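Local coordinates for major pilin backbone protein T-antigen, T13 (Streptococcus pyogenes, PDB 6BBT), which probably polymerises into the shaft of the group A streptococcal pilus as its backbone subunit, and is the T13 serotyping antigen, at residues Lys9-Thr14 with Lys146-Glu151. Sequence-based numbering, arbitrary orientation.
Sequences KTLPIT and KPIRFE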
# COMPACT_ATOMS: atom_id res chain seq x y z
N LYS A 9 8.22 -22.67 -20.20
CA LYS A 9 9.31 -21.72 -20.28
C LYS A 9 9.12 -20.46 -19.44
O LYS A 9 9.94 -19.54 -19.51
CB LYS A 9 9.50 -21.30 -21.74
CG LYS A 9 9.43 -22.46 -22.71
CD LYS A 9 9.95 -22.07 -24.08
CE LYS A 9 10.14 -23.29 -24.96
NZ LYS A 9 8.90 -24.10 -25.09
N THR A 10 8.04 -20.42 -18.65
CA THR A 10 7.70 -19.22 -17.88
C THR A 10 7.56 -19.56 -16.41
O THR A 10 7.18 -20.67 -16.04
CB THR A 10 6.37 -18.60 -18.35
OG1 THR A 10 5.32 -19.55 -18.17
CG2 THR A 10 6.46 -18.21 -19.80
N LEU A 11 7.87 -18.57 -15.58
CA LEU A 11 7.71 -18.68 -14.15
C LEU A 11 6.54 -17.77 -13.74
O LEU A 11 6.67 -16.57 -13.84
CB LEU A 11 8.99 -18.22 -13.47
CG LEU A 11 8.98 -18.09 -11.96
CD1 LEU A 11 8.78 -19.44 -11.30
CD2 LEU A 11 10.28 -17.43 -11.54
N PRO A 12 5.42 -18.35 -13.30
CA PRO A 12 4.35 -17.49 -12.76
C PRO A 12 4.70 -16.86 -11.41
O PRO A 12 5.41 -17.46 -10.61
CB PRO A 12 3.15 -18.44 -12.63
CG PRO A 12 3.69 -19.81 -12.74
CD PRO A 12 4.97 -19.74 -13.50
N ILE A 13 4.21 -15.64 -11.20
CA ILE A 13 4.30 -14.93 -9.92
C ILE A 13 2.88 -14.53 -9.51
O ILE A 13 2.11 -14.01 -10.33
CB ILE A 13 5.14 -13.63 -10.01
CG1 ILE A 13 6.52 -13.85 -10.66
CG2 ILE A 13 5.29 -13.00 -8.63
CD1 ILE A 13 7.46 -14.77 -9.89
N THR A 14 2.53 -14.77 -8.25
CA THR A 14 1.27 -14.30 -7.69
C THR A 14 1.57 -13.27 -6.63
O THR A 14 2.49 -13.42 -5.84
CB THR A 14 0.46 -15.46 -7.09
OG1 THR A 14 0.03 -16.32 -8.14
CG2 THR A 14 -0.82 -14.94 -6.35
N LYS A 146 6.78 -25.11 -4.28
CA LYS A 146 5.50 -24.41 -4.31
C LYS A 146 5.58 -23.17 -5.21
O LYS A 146 6.67 -22.62 -5.40
CB LYS A 146 5.04 -24.03 -2.90
CG LYS A 146 6.07 -23.30 -2.08
CD LYS A 146 5.49 -22.69 -0.81
CE LYS A 146 5.54 -23.64 0.37
NZ LYS A 146 5.42 -22.85 1.63
N PRO A 147 4.43 -22.75 -5.77
CA PRO A 147 4.44 -21.58 -6.63
C PRO A 147 4.82 -20.31 -5.85
O PRO A 147 4.62 -20.23 -4.64
CB PRO A 147 3.00 -21.52 -7.17
CG PRO A 147 2.18 -22.26 -6.18
CD PRO A 147 3.08 -23.31 -5.61
N ILE A 148 5.43 -19.36 -6.55
CA ILE A 148 5.86 -18.12 -5.92
C ILE A 148 4.64 -17.24 -5.64
O ILE A 148 3.91 -16.92 -6.55
CB ILE A 148 6.86 -17.35 -6.81
CG1 ILE A 148 8.11 -18.23 -7.02
CG2 ILE A 148 7.23 -16.03 -6.15
CD1 ILE A 148 9.28 -17.53 -7.66
N ARG A 149 4.44 -16.88 -4.38
CA ARG A 149 3.35 -15.97 -3.98
C ARG A 149 3.89 -14.98 -2.98
O ARG A 149 4.33 -15.38 -1.89
CB ARG A 149 2.20 -16.76 -3.36
CG ARG A 149 1.11 -15.93 -2.71
CD ARG A 149 0.03 -16.86 -2.18
NE ARG A 149 -1.12 -16.15 -1.61
CZ ARG A 149 -1.21 -15.68 -0.37
NH1 ARG A 149 -0.21 -15.81 0.51
NH2 ARG A 149 -2.33 -15.05 0.01
N PHE A 150 3.87 -13.70 -3.33
CA PHE A 150 4.26 -12.64 -2.40
C PHE A 150 3.00 -12.10 -1.76
O PHE A 150 1.98 -11.96 -2.43
CB PHE A 150 4.99 -11.53 -3.14
CG PHE A 150 6.31 -11.95 -3.67
CD1 PHE A 150 7.40 -12.04 -2.82
CD2 PHE A 150 6.47 -12.29 -5.01
CE1 PHE A 150 8.64 -12.46 -3.30
CE2 PHE A 150 7.70 -12.70 -5.50
CZ PHE A 150 8.79 -12.78 -4.63
N GLU A 151 3.06 -11.81 -0.47
CA GLU A 151 1.90 -11.30 0.25
C GLU A 151 2.27 -9.95 0.85
O GLU A 151 3.18 -9.88 1.66
CB GLU A 151 1.51 -12.29 1.35
CG GLU A 151 0.33 -11.85 2.18
CD GLU A 151 -0.13 -12.94 3.14
OE1 GLU A 151 -0.67 -13.95 2.66
OE2 GLU A 151 0.06 -12.78 4.36
O HOH W 1 5.76 -19.79 -9.29
O HOH W 2 2.78 -18.16 -8.73
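I13 and I148 lie side by side on the buried face of two parallel strands, their side chains pointing the same way. Methyl CD1 of I13 reaches CG2 of I148 at 4.0 Å and also touches its CD1. The I13 branches divide the work: CG1, anti to the carbonyl carbon (chi1 -51°), carries CD1 to I148, while CG2, anti to the backbone N, meets the F150 ring at its edge and in its plane, 3.9 Å from CD2. L11 crosses I148 at about a right angle, with both its methyls against I148 CD1. V99 and V118, on strands 93-101 and 116-123 of the facing sheet, also touch L11 and I148, and W116 packs edge-to-face with F150. On the other face T14 sits beside R149, which is extended from CG to NE and then turned at its end (chi4 -84°), bringing NH1 within 2.9 Å of E151 OE1; in this salt bridge NH1 meets OE1 on its anti side, 29° out of the carboxylate plane. The strands join by T14 N to I148 O (3.1 Å) and F150 N to T14 O (2.9 Å), both fairly straight; R149 CA-H also leans on T14 O. Before T14 the chains part, and water takes over: one molecule donates to P12 O and accepts from I148 N (2.8 Å), while a second donates to I148 O and, weakly, to P12 O. Strand 10-17 also pairs with antiparallel strand 77-83 through L11 and I13, so it bridges two partners. The result is a mixed beta sheet with aliphatic and aromatic side chains turned inward, as in the immunoglobulin-like sandwich of Spy0128-type pilin domains.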